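Tail fiber protein (Acinetobacter phage AM24, PDB 5W5P) probably binds, and perhaps depolymerises, the capsular polysaccharide of its Acinetobacter baumannii host, as a trimeric phage tailspike. Local coordinates at residues A[154-159]-A[199-204]; A[182-187]-A[223-228]; A[506-511]-A[591-596]; A[500-505]-A[597-602]. All coordinates share one frame; numbering follows the deposited sequence.

Interaction 1 (A[154-159]-A[199-204]); sequences PTNSIV and TAALEI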
loop_
_atom_site.group_PDB
_atom_site.type_symbol
_atom_site.label_atom_id
_atom_site.label_comp_id
_atom_site.label_asym_id
_atom_site.label_seq_id
_atom_site.Cartn_x
_atom_site.Cartn_y
_atom_site.Cartn_z
ATOM N N PRO A 154 26.792 12.664 14.036
ATOM C CA PRO A 154 27.632 11.715 14.779
ATOM C C PRO A 154 27.424 10.277 14.319
ATOM O O PRO A 154 26.395 9.916 13.744
ATOM C CB PRO A 154 27.177 11.900 16.232
ATOM C CG PRO A 154 25.803 12.483 16.129
ATOM C CD PRO A 154 25.836 13.359 14.913
ATOM N N THR A 155 28.424 9.447 14.606
ATOM C CA THR A 155 28.443 8.080 14.099
ATOM C C THR A 155 27.499 7.188 14.899
ATOM O O THR A 155 27.612 7.077 16.124
ATOM C CB THR A 155 29.864 7.524 14.132
ATOM O OG1 THR A 155 30.705 8.354 13.326
ATOM C CG2 THR A 155 29.889 6.105 13.575
ATOM N N ASN A 156 26.575 6.545 14.198
ATOM C CA ASN A 156 25.619 5.632 14.808
ATOM C C ASN A 156 25.349 4.531 13.798
ATOM O O ASN A 156 24.825 4.798 12.712
ATOM C CB ASN A 156 24.329 6.363 15.193
ATOM C CG ASN A 156 23.354 5.489 15.951
ATOM O OD1 ASN A 156 23.590 5.127 17.101
ATOM N ND2 ASN A 156 22.223 5.201 15.333
ATOM N N SER A 157 25.732 3.306 14.141
ATOM C CA SER A 157 25.584 2.183 13.231
ATOM C C SER A 157 24.107 1.831 13.064
ATOM O O SER A 157 23.224 2.405 13.710
ATOM C CB SER A 157 26.371 0.984 13.745
ATOM O OG SER A 157 25.677 0.363 14.808
ATOM N N ILE A 158 23.838 0.863 12.181
ATOM C CA ILE A 158 22.468 0.405 11.974
ATOM C C ILE A 158 21.876 -0.187 13.247
ATOM O O ILE A 158 20.652 -0.206 13.404
ATOM C CB ILE A 158 22.391 -0.619 10.814
ATOM C CG1 ILE A 158 23.475 -1.695 10.962
ATOM C CG2 ILE A 158 22.474 0.076 9.458
ATOM C CD1 ILE A 158 23.591 -2.615 9.767
ATOM N N VAL A 159 22.710 -0.681 14.159
ATOM C CA VAL A 159 22.233 -1.201 15.433
ATOM C C VAL A 159 22.619 -0.277 16.589
ATOM O O VAL A 159 22.646 -0.706 17.740
ATOM C CB VAL A 159 22.725 -2.640 15.679
ATOM C CG1 VAL A 159 22.133 -3.587 14.654
ATOM C CG2 VAL A 159 24.251 -2.715 15.663
ATOM N N THR A 199 26.427 6.830 8.835
ATOM C CA THR A 199 25.745 6.868 10.121
ATOM C C THR A 199 24.254 6.740 9.840
ATOM O O THR A 199 23.785 7.125 8.766
ATOM C CB THR A 199 26.088 8.143 10.913
ATOM O OG1 THR A 199 25.497 8.077 12.217
ATOM C CG2 THR A 199 25.603 9.395 10.190
ATOM N N ALA A 200 23.516 6.160 10.791
ATOM C CA ALA A 200 22.152 5.712 10.531
ATOM C C ALA A 200 21.185 6.235 11.585
ATOM O O ALA A 200 21.585 6.702 12.654
ATOM C CB ALA A 200 22.071 4.177 10.465
ATOM N N ALA A 201 19.892 6.130 11.249
ATOM C CA ALA A 201 18.748 6.533 12.065
ATOM C C ALA A 201 18.607 8.050 12.124
ATOM O O ALA A 201 19.084 8.690 13.067
ATOM C CB ALA A 201 18.834 5.952 13.479
ATOM N N LEU A 202 17.919 8.625 11.137
ATOM C CA LEU A 202 17.777 10.068 11.016
ATOM C C LEU A 202 16.359 10.414 10.588
ATOM O O LEU A 202 15.858 9.872 9.600
ATOM C CB LEU A 202 18.782 10.626 10.000
ATOM C CG LEU A 202 18.574 12.062 9.510
ATOM C CD1 LEU A 202 18.693 13.033 10.672
ATOM C CD2 LEU A 202 19.570 12.399 8.415
ATOM N N GLU A 203 15.718 11.312 11.326
ATOM C CA GLU A 203 14.472 11.941 10.905
ATOM C C GLU A 203 14.778 13.374 10.489
ATOM O O GLU A 203 15.372 14.131 11.261
ATOM C CB GLU A 203 13.430 11.922 12.026
ATOM C CG GLU A 203 13.357 10.608 12.797
ATOM C CD GLU A 203 12.434 9.598 12.143
ATOM O OE1 GLU A 203 12.909 8.507 11.769
ATOM O OE2 GLU A 203 11.233 9.894 11.989
ATOM N N ILE A 204 14.393 13.749 9.272
ATOM C CA ILE A 204 14.750 15.064 8.751
ATOM C C ILE A 204 13.570 15.643 7.989
ATOM O O ILE A 204 12.931 14.941 7.198
ATOM C CB ILE A 204 15.999 14.999 7.852
ATOM C CG1 ILE A 204 16.202 16.315 7.105
ATOM C CG2 ILE A 204 15.898 13.834 6.866
ATOM C CD1 ILE A 204 17.508 16.366 6.346
#
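T199 turns its OG1 away from its own backbone N (chi1 -175°), and N156 swings CG the same way (chi1 -174°). These two torsions carry a hydroxyl and an amide across the contact. The hydroxyl does two jobs. T199 OG1 donates to P154 O at 2.6 Å, in the plane of that carbonyl and on a lone pair. T199 OG1 also accepts from N156 N at 2.7 Å, a weak, bent bond. One hydroxyl thus ties together a carbonyl and an N-H that lie two residues apart in the loop.

N156 brackets A200. Its backbone O takes the N-H of A200, with N156 O and A200 N 2.7 Å apart. N156 ND2 in turn donates to A200 O at 3.1 Å. This bond is fairly straight (164°). A200 O lies in the amide plane, but ND2 stands above the plane of the A200 carbonyl rather than on a lone pair. N156 OD1 accepts from M162 N, so both ends of the amide are held and its rotation is fixed.

Apolar contact is slight. I158 CG2 rests 4.2 Å from A200 CB. Next to it, S157 OG accepts from V159 N in an ST turn, and I158 O meets R235 of the second subunit.

The loop 154-159 leaves strand 151-153 and leads to strand 164-169, which runs parallel to strand 199-204. The contact therefore clips a loop to the strand of the next coil, in the stacked-coil pattern of a parallel beta-helix, the fold common in phage tailspikes.

Interaction 2 (A[182-187]-A[223-228]); sequences FTSKRS and GDRLYN
L226 and R225 pack against strand 182-184 where coils of the parallel beta-helix stack, without a hydrogen bond between the two segments.

L226 CG leaves beside the backbone N (chi1 -65°), and its methyls pack on the backbone of strand 182-184. L226 CD1 lies 3.4 Å from F182 O, and L226 CD2 lies 3.7 Å from T183 C. The apolar pair is L226 CD1 with F182 CB, at 4.1 Å. T199 and L202 of strand 199-204 touch the same leucine.

The mixed part sets hydroxyls against the aliphatic stem of R225. T183 lies alongside this stem, with OG1 3.2 Å from R225 CG. S184 OG comes within 3.3 Å of R225 CB. The arginine bends at chi2 (-53°) and runs past S187, whose CB is 3.8 Å from R225 NE. Its guanidinium is held beyond the contact, where NH2 donates to E191 O and S193 O. S184 OG bonds to L197 O.

The polar part is a local turn. S184 O accepts from both N and OG of S187, which reach it from the same face of its carbonyl plane. The S187 OG bond to S184 O is 2.9 Å long, with the hydroxyl tilted 22° from that plane.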
loop_
_atom_site.group_PDB
_atom_site.type_symbol
_atom_site.label_atom_id
_atom_site.label_comp_id
_atom_site.label_asym_id
_atom_site.label_seq_id
_atom_site.Cartn_x
_atom_site.Cartn_y
_atom_site.Cartn_z
ATOM N N PHE A 182 23.985 17.765 4.654
ATOM C CA PHE A 182 23.993 16.863 5.794
ATOM C C PHE A 182 24.627 15.549 5.369
ATOM O O PHE A 182 24.249 14.970 4.343
ATOM C CB PHE A 182 22.578 16.650 6.334
ATOM C CG PHE A 182 22.051 17.826 7.103
ATOM C CD1 PHE A 182 22.645 18.207 8.299
ATOM C CD2 PHE A 182 20.984 18.567 6.622
ATOM C CE1 PHE A 182 22.174 19.300 9.009
ATOM C CE2 PHE A 182 20.505 19.663 7.325
ATOM C CZ PHE A 182 21.103 20.029 8.523
ATOM N N THR A 183 25.611 15.100 6.141
ATOM C CA THR A 183 26.322 13.864 5.851
ATOM C C THR A 183 26.765 13.264 7.179
ATOM O O THR A 183 26.367 13.729 8.250
ATOM C CB THR A 183 27.492 14.133 4.897
ATOM O OG1 THR A 183 28.115 12.896 4.536
ATOM C CG2 THR A 183 28.526 15.036 5.559
ATOM N N SER A 184 27.594 12.229 7.113
ATOM C CA SER A 184 28.165 11.658 8.322
ATOM C C SER A 184 29.406 12.441 8.722
ATOM O O SER A 184 30.211 12.833 7.872
ATOM C CB SER A 184 28.510 10.186 8.113
ATOM O OG SER A 184 29.614 10.048 7.235
ATOM N N LYS A 185 29.555 12.677 10.029
ATOM C CA LYS A 185 30.722 13.408 10.512
ATOM C C LYS A 185 32.012 12.654 10.215
ATOM O O LYS A 185 33.033 13.270 9.889
ATOM C CB LYS A 185 30.598 13.685 12.009
ATOM C CG LYS A 185 31.736 14.529 12.575
ATOM C CD LYS A 185 31.596 14.725 14.082
ATOM C CE LYS A 185 31.267 16.166 14.429
ATOM N NZ LYS A 185 32.446 16.919 14.948
ATOM N N ARG A 186 31.990 11.320 10.309
ATOM C CA ARG A 186 33.232 10.570 10.157
ATOM C C ARG A 186 33.699 10.480 8.712
ATOM O O ARG A 186 34.817 10.011 8.472
ATOM C CB ARG A 186 33.093 9.167 10.749
ATOM C CG ARG A 186 32.060 8.282 10.089
ATOM C CD ARG A 186 32.141 6.885 10.669
ATOM N NE ARG A 186 31.062 6.022 10.204
ATOM C CZ ARG A 186 30.995 4.713 10.446
ATOM N NH1 ARG A 186 31.948 4.116 11.146
ATOM N NH2 ARG A 186 29.974 4.000 9.991
ATOM N N SER A 187 32.887 10.923 7.754
ATOM C CA SER A 187 33.317 11.030 6.366
ATOM C C SER A 187 33.954 12.375 6.042
ATOM O O SER A 187 34.565 12.509 4.976
ATOM C CB SER A 187 32.133 10.799 5.423
ATOM O OG SER A 187 31.298 11.943 5.364
ATOM N N GLY A 223 23.367 10.791 0.389
ATOM C CA GLY A 223 22.983 9.396 0.507
ATOM C C GLY A 223 24.138 8.417 0.512
ATOM O O GLY A 223 23.914 7.231 0.781
ATOM N N ASP A 224 25.357 8.876 0.205
ATOM C CA ASP A 224 26.527 8.017 0.342
ATOM C C ASP A 224 26.809 7.686 1.798
ATOM O O ASP A 224 27.396 6.637 2.090
ATOM C CB ASP A 224 27.765 8.686 -0.260
ATOM C CG ASP A 224 27.766 8.688 -1.771
ATOM O OD1 ASP A 224 27.591 7.610 -2.385
ATOM O OD2 ASP A 224 27.957 9.778 -2.348
ATOM N N ARG A 225 26.420 8.576 2.722
ATOM C CA ARG A 225 26.836 8.497 4.119
ATOM C C ARG A 225 25.690 8.458 5.116
ATOM O O ARG A 225 25.943 8.220 6.301
ATOM C CB ARG A 225 27.747 9.684 4.478
ATOM C CG ARG A 225 28.854 9.942 3.487
ATOM C CD ARG A 225 29.682 8.692 3.213
ATOM N NE ARG A 225 30.816 8.962 2.334
ATOM C CZ ARG A 225 31.703 8.047 1.958
ATOM N NH1 ARG A 225 31.581 6.794 2.377
ATOM N NH2 ARG A 225 32.701 8.379 1.147
ATOM N N LEU A 226 24.451 8.671 4.678
ATOM C CA LEU A 226 23.288 8.702 5.559
ATOM C C LEU A 226 22.354 7.566 5.167
ATOM O O LEU A 226 21.740 7.605 4.094
ATOM C CB LEU A 226 22.583 10.056 5.475
ATOM C CG LEU A 226 23.416 11.232 6.001
ATOM C CD1 LEU A 226 22.615 12.531 6.055
ATOM C CD2 LEU A 226 23.984 10.897 7.366
ATOM N N TYR A 227 22.258 6.555 6.028
ATOM C CA TYR A 227 21.370 5.418 5.839
ATOM C C TYR A 227 20.246 5.468 6.864
ATOM O O TYR A 227 20.327 6.178 7.870
ATOM C CB TYR A 227 22.121 4.087 5.979
ATOM C CG TYR A 227 23.295 3.897 5.040
ATOM C CD1 TYR A 227 23.410 4.641 3.872
ATOM C CD2 TYR A 227 24.284 2.951 5.319
ATOM C CE1 TYR A 227 24.482 4.464 3.016
ATOM C CE2 TYR A 227 25.361 2.764 4.463
ATOM C CZ TYR A 227 25.454 3.525 3.317
ATOM O OH TYR A 227 26.513 3.355 2.457
ATOM N N ASN A 228 19.200 4.686 6.604
ATOM C CA ASN A 228 18.031 4.599 7.473
ATOM C C ASN A 228 17.474 5.994 7.766
ATOM O O ASN A 228 17.445 6.462 8.905
ATOM C CB ASN A 228 18.360 3.846 8.766
ATOM C CG ASN A 228 18.718 2.382 8.525
ATOM O OD1 ASN A 228 19.124 1.998 7.430
ATOM N ND2 ASN A 228 18.578 1.565 9.560
#

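Interaction 3 (A[506-511]-A[591-596]); sequences SNVVLG and SLYGAT
Y593 N donates to S591 OG at 3.2 Å (144°), while the Y593 ring reaches across to V508. This bond makes an ST turn. It lies within a type I beta turn from S591 to G594, whose closing backbone bond is weak.

The main contact is a CH-pi approach. V508 CG1 stands over one face of the Y593 ring, 4.1 Å from its centroid and 22° off the normal. V508 CG1 sits toward the rim, nearest to Y593 CG at 3.8 Å. The two side chains cross at about a right angle. V508 reaches this place because CG1 extends away from its backbone N (chi1 172°). The opposite face of the ring is met by L592 CD2 from the same turn. V508 and L592 thus cover the two faces. Y593 OH makes a weak hydrogen bond to D553 OD2.

L510 extends the apolar surface. L510 CD2 approaches the same ring obliquely, 4.4 Å from Y593 CD2. Its other branch goes to the backbone side, with L510 CD1 3.6 Å from G594 O. L510 CD1 also packs on T596 OG1 at 3.9 Å, and that hydroxyl is hydrogen-bonded to H563.

Segment 506-511 covers the turn after strand 492-503 and the first residues of strand 509-523, where L510 and G511 face M502 in a classic beta bulge. Segment 591-596 is the loop just before strand 598-608. V508 packs on G526 of the third subunit and Y593 on I527 of that subunit, so the loop lies at a trimer interface beside the antiparallel sheet.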
loop_
_atom_site.group_PDB
_atom_site.type_symbol
_atom_site.label_atom_id
_atom_site.label_comp_id
_atom_site.label_asym_id
_atom_site.label_seq_id
_atom_site.Cartn_x
_atom_site.Cartn_y
_atom_site.Cartn_z
ATOM N N SER A 506 -12.290 -50.761 -3.062
ATOM C CA SER A 506 -11.273 -50.168 -2.202
ATOM C C SER A 506 -10.473 -49.070 -2.900
ATOM O O SER A 506 -9.396 -48.701 -2.417
ATOM C CB SER A 506 -10.328 -51.250 -1.673
ATOM O OG SER A 506 -9.660 -51.912 -2.732
ATOM N N ASN A 507 -10.966 -48.563 -4.030
ATOM C CA ASN A 507 -10.372 -47.421 -4.731
ATOM C C ASN A 507 -8.982 -47.742 -5.277
ATOM O O ASN A 507 -8.054 -46.937 -5.195
ATOM C CB ASN A 507 -10.342 -46.183 -3.836
ATOM C CG ASN A 507 -11.724 -45.686 -3.512
ATOM O OD1 ASN A 507 -12.381 -45.069 -4.349
ATOM N ND2 ASN A 507 -12.181 -45.951 -2.293
ATOM N N VAL A 508 -8.847 -48.929 -5.854
ATOM C CA VAL A 508 -7.664 -49.312 -6.613
ATOM C C VAL A 508 -7.941 -48.997 -8.077
ATOM O O VAL A 508 -8.924 -49.484 -8.650
ATOM C CB VAL A 508 -7.330 -50.799 -6.409
ATOM C CG1 VAL A 508 -6.216 -51.234 -7.345
ATOM C CG2 VAL A 508 -6.957 -51.057 -4.958
ATOM N N VAL A 509 -7.092 -48.172 -8.684
ATOM C CA VAL A 509 -7.314 -47.727 -10.057
ATOM C C VAL A 509 -6.905 -48.839 -11.017
ATOM O O VAL A 509 -5.727 -49.211 -11.089
ATOM C CB VAL A 509 -6.548 -46.431 -10.350
ATOM C CG1 VAL A 509 -6.665 -46.065 -11.823
ATOM C CG2 VAL A 509 -7.068 -45.302 -9.468
ATOM N N LEU A 510 -7.882 -49.374 -11.757
ATOM C CA LEU A 510 -7.642 -50.400 -12.763
ATOM C C LEU A 510 -7.715 -49.875 -14.190
ATOM O O LEU A 510 -7.385 -50.617 -15.123
ATOM C CB LEU A 510 -8.651 -51.551 -12.606
ATOM C CG LEU A 510 -8.548 -52.387 -11.331
ATOM C CD1 LEU A 510 -9.452 -53.600 -11.423
ATOM C CD2 LEU A 510 -7.108 -52.806 -11.075
ATOM N N GLY A 511 -8.141 -48.629 -14.383
ATOM C CA GLY A 511 -8.218 -48.051 -15.712
ATOM C C GLY A 511 -8.327 -46.548 -15.627
ATOM O O GLY A 511 -8.604 -45.980 -14.564
ATOM N N SER A 591 -8.373 -60.384 -11.195
ATOM C CA SER A 591 -7.074 -60.047 -10.641
ATOM C C SER A 591 -7.166 -60.090 -9.124
ATOM O O SER A 591 -8.223 -60.364 -8.549
ATOM C CB SER A 591 -6.603 -58.673 -11.128
ATOM O OG SER A 591 -7.147 -57.638 -10.327
ATOM N N LEU A 592 -6.035 -59.808 -8.475
ATOM C CA LEU A 592 -5.985 -59.792 -7.016
ATOM C C LEU A 592 -6.934 -58.756 -6.422
ATOM O O LEU A 592 -7.524 -58.992 -5.362
ATOM C CB LEU A 592 -4.548 -59.524 -6.561
ATOM C CG LEU A 592 -4.232 -59.537 -5.068
ATOM C CD1 LEU A 592 -2.981 -60.361 -4.814
ATOM C CD2 LEU A 592 -4.054 -58.126 -4.538
ATOM N N TYR A 593 -7.107 -57.616 -7.091
ATOM C CA TYR A 593 -7.872 -56.507 -6.539
ATOM C C TYR A 593 -9.369 -56.612 -6.794
ATOM O O TYR A 593 -10.131 -55.798 -6.261
ATOM C CB TYR A 593 -7.345 -55.184 -7.103
ATOM C CG TYR A 593 -5.854 -55.027 -6.932
ATOM C CD1 TYR A 593 -5.310 -54.705 -5.696
ATOM C CD2 TYR A 593 -4.989 -55.219 -8.000
ATOM C CE1 TYR A 593 -3.947 -54.568 -5.529
ATOM C CE2 TYR A 593 -3.621 -55.083 -7.841
ATOM C CZ TYR A 593 -3.108 -54.755 -6.603
ATOM O OH TYR A 593 -1.751 -54.614 -6.439
ATOM N N GLY A 594 -9.812 -57.585 -7.576
ATOM C CA GLY A 594 -11.224 -57.724 -7.862
ATOM C C GLY A 594 -11.640 -56.944 -9.093
ATOM O O GLY A 594 -10.833 -56.587 -9.957
ATOM N N ALA A 595 -12.937 -56.671 -9.161
ATOM C CA ALA A 595 -13.537 -56.029 -10.319
ATOM C C ALA A 595 -13.679 -54.527 -10.105
ATOM O O ALA A 595 -13.668 -54.029 -8.977
ATOM C CB ALA A 595 -14.904 -56.644 -10.631
ATOM N N THR A 596 -13.810 -53.808 -11.217
ATOM C CA THR A 596 -14.061 -52.372 -11.171
ATOM C C THR A 596 -15.463 -52.118 -10.632
ATOM O O THR A 596 -16.448 -52.621 -11.185
ATOM C CB THR A 596 -13.905 -51.764 -12.562
ATOM O OG1 THR A 596 -12.574 -51.990 -13.039
ATOM C CG2 THR A 596 -14.188 -50.272 -12.530
#

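Interaction 4 (A[500-505]-A[597-602]); sequences MQMKTA and AKVFSS
V599 fills the hollow between M500 and M502 on one face of the sheet. V599 CG1 lies 3.8 Å from M500 CB, and V599 CG2 lies 3.6 Å from M502 SE. Both methionines are selenomethionine. S601 closes the row, its OG 3.5 Å from M500 CG and bonded to V473 O.

On the other face K503, extended beyond CG, crosses F600 at a slant, with K503 NZ 3.5 Å from F600 CD2. Q501 OE1 lies at the ring edge. K503 NZ and Q501 OE1 both bond to S612 of the third subunit, and Q501 NE2 donates to Q522 of that subunit. A water sits between Q501 OE1, F600 O and S602 OG.

K598 packs beside K503 from the same strand as F600, nearer the 504-505 end, and K598 CE comes 3.2 Å from T504 O. Its NZ is taken by E459 and N507. A597 CB fits against the turn, 3.6 Å from A505 N.

The strands run antiparallel, 154° between their directions. Q501 and F600 exchange two backbone bonds, the shorter from Q501 N to F600 O at 2.7 Å. K503 O accepts from both A597 N and K598 N, a classic beta bulge in an antiparallel sheet.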
loop_
_atom_site.group_PDB
_atom_site.type_symbol
_atom_site.label_atom_id
_atom_site.label_comp_id
_atom_site.label_asym_id
_atom_site.label_seq_id
_atom_site.Cartn_x
_atom_site.Cartn_y
_atom_site.Cartn_z
HETATM N N MSE A 500 -11.761 -39.867 -16.176
HETATM C CA MSE A 500 -12.389 -40.991 -15.502
HETATM C C MSE A 500 -11.353 -41.973 -14.981
HETATM O O MSE A 500 -10.501 -42.456 -15.732
HETATM C CB MSE A 500 -13.355 -41.717 -16.440
HETATM C CG MSE A 500 -14.432 -40.840 -17.055
HETATM SE SE MSE A 500 -15.106 -41.570 -18.744
HETATM C CE MSE A 500 -13.641 -41.009 -19.903
ATOM N N GLN A 501 -11.435 -42.273 -13.688
ATOM C CA GLN A 501 -10.585 -43.267 -13.048
ATOM C C GLN A 501 -11.470 -44.435 -12.632
ATOM O O GLN A 501 -12.333 -44.286 -11.760
ATOM C CB GLN A 501 -9.849 -42.664 -11.852
ATOM C CG GLN A 501 -8.768 -41.670 -12.253
ATOM C CD GLN A 501 -8.136 -40.960 -11.063
ATOM O OE1 GLN A 501 -8.822 -40.298 -10.282
ATOM N NE2 GLN A 501 -6.822 -41.096 -10.923
HETATM N N MSE A 502 -11.270 -45.588 -13.264
HETATM C CA MSE A 502 -12.032 -46.781 -12.906
HETATM C C MSE A 502 -11.384 -47.440 -11.700
HETATM O O MSE A 502 -10.201 -47.786 -11.725
HETATM C CB MSE A 502 -12.121 -47.765 -14.078
HETATM C CG MSE A 502 -11.966 -47.134 -15.453
HETATM SE SE MSE A 502 -13.282 -45.743 -15.860
HETATM C CE MSE A 502 -12.433 -45.040 -17.466
ATOM N N LYS A 503 -12.168 -47.608 -10.639
ATOM C CA LYS A 503 -11.654 -48.079 -9.365
ATOM C C LYS A 503 -12.476 -49.257 -8.868
ATOM O O LYS A 503 -13.640 -49.434 -9.236
ATOM C CB LYS A 503 -11.659 -46.963 -8.312
ATOM C CG LYS A 503 -10.932 -45.699 -8.734
ATOM C CD LYS A 503 -10.986 -44.656 -7.631
ATOM C CE LYS A 503 -10.286 -43.378 -8.036
ATOM N NZ LYS A 503 -10.249 -42.424 -6.900
ATOM N N THR A 504 -11.843 -50.067 -8.023
ATOM C CA THR A 504 -12.518 -51.153 -7.329
ATOM C C THR A 504 -13.281 -50.581 -6.137
ATOM O O THR A 504 -13.381 -49.365 -5.955
ATOM C CB THR A 504 -11.511 -52.211 -6.890
ATOM O OG1 THR A 504 -10.613 -51.638 -5.933
ATOM C CG2 THR A 504 -10.718 -52.726 -8.079
ATOM N N ALA A 505 -13.822 -51.463 -5.297
ATOM C CA ALA A 505 -14.500 -51.002 -4.091
ATOM C C ALA A 505 -13.539 -50.297 -3.142
ATOM O O ALA A 505 -13.925 -49.317 -2.491
ATOM C CB ALA A 505 -15.182 -52.176 -3.389
ATOM N N ALA A 597 -15.557 -51.341 -9.553
ATOM C CA ALA A 597 -16.833 -51.092 -8.900
ATOM C C ALA A 597 -17.420 -49.725 -9.215
ATOM O O ALA A 597 -18.605 -49.504 -8.945
ATOM C CB ALA A 597 -16.692 -51.237 -7.379
ATOM N N LYS A 598 -16.641 -48.808 -9.781
ATOM C CA LYS A 598 -17.139 -47.457 -9.987
ATOM C C LYS A 598 -16.273 -46.735 -11.002
ATOM O O LYS A 598 -15.125 -47.111 -11.256
ATOM C CB LYS A 598 -17.167 -46.661 -8.679
ATOM C CG LYS A 598 -15.808 -46.544 -8.014
ATOM C CD LYS A 598 -15.939 -46.027 -6.593
ATOM C CE LYS A 598 -14.789 -46.486 -5.728
ATOM N NZ LYS A 598 -14.939 -46.032 -4.322
ATOM N N VAL A 599 -16.845 -45.679 -11.567
ATOM C CA VAL A 599 -16.119 -44.716 -12.382
ATOM C C VAL A 599 -16.052 -43.422 -11.581
ATOM O O VAL A 599 -17.086 -42.812 -11.283
ATOM C CB VAL A 599 -16.785 -44.503 -13.747
ATOM C CG1 VAL A 599 -16.144 -43.328 -14.474
ATOM C CG2 VAL A 599 -16.685 -45.773 -14.575
ATOM N N PHE A 600 -14.836 -43.020 -11.209
ATOM C CA PHE A 600 -14.599 -41.774 -10.485
ATOM C C PHE A 600 -14.169 -40.712 -11.491
ATOM O O PHE A 600 -13.090 -40.807 -12.083
ATOM C CB PHE A 600 -13.540 -41.969 -9.402
ATOM C CG PHE A 600 -13.504 -40.868 -8.384
ATOM C CD1 PHE A 600 -14.575 -40.656 -7.528
ATOM C CD2 PHE A 600 -12.397 -40.044 -8.282
ATOM C CE1 PHE A 600 -14.537 -39.631 -6.587
ATOM C CE2 PHE A 600 -12.349 -39.022 -7.342
ATOM C CZ PHE A 600 -13.419 -38.816 -6.494
ATOM N N SER A 601 -15.005 -39.703 -11.688
ATOM C CA SER A 601 -14.810 -38.733 -12.755
ATOM C C SER A 601 -14.399 -37.387 -12.167
ATOM O O SER A 601 -15.124 -36.816 -11.346
ATOM C CB SER A 601 -16.080 -38.594 -13.588
ATOM O OG SER A 601 -16.369 -39.806 -14.268
ATOM N N SER A 602 -13.241 -36.885 -12.596
ATOM C CA SER A 602 -12.777 -35.537 -12.273
ATOM C C SER A 602 -13.087 -34.649 -13.474
ATOM O O SER A 602 -12.321 -34.607 -14.439
ATOM C CB SER A 602 -11.286 -35.538 -11.956
ATOM O OG SER A 602 -11.012 -36.231 -10.752
HETATM O O HOH W 1 -10.957 -39.002 -11.382
#

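From the N terminus, interaction 1 closes the chain from 154-159 to 199-204. Interaction 2 closes it from 182-187 to 223-228. The two loops overlap, so these contacts cross. Together they join successive coils of the beta-helix, and T199 N bonds to R225 O where they meet. Far along the chain, interaction 4 closes the loop from 500-505 to 597-602. Interaction 3 closes a shorter one within it, from 506-511 to 591-596. These two also touch, through N507 OD1 and K598 NZ, and both reach the third subunit. They tie strands of the antiparallel C-terminal sheet and the loop 591-596 that leads into strand 598-608. The centres of interactions 1 and 4 are about 67 Å apart.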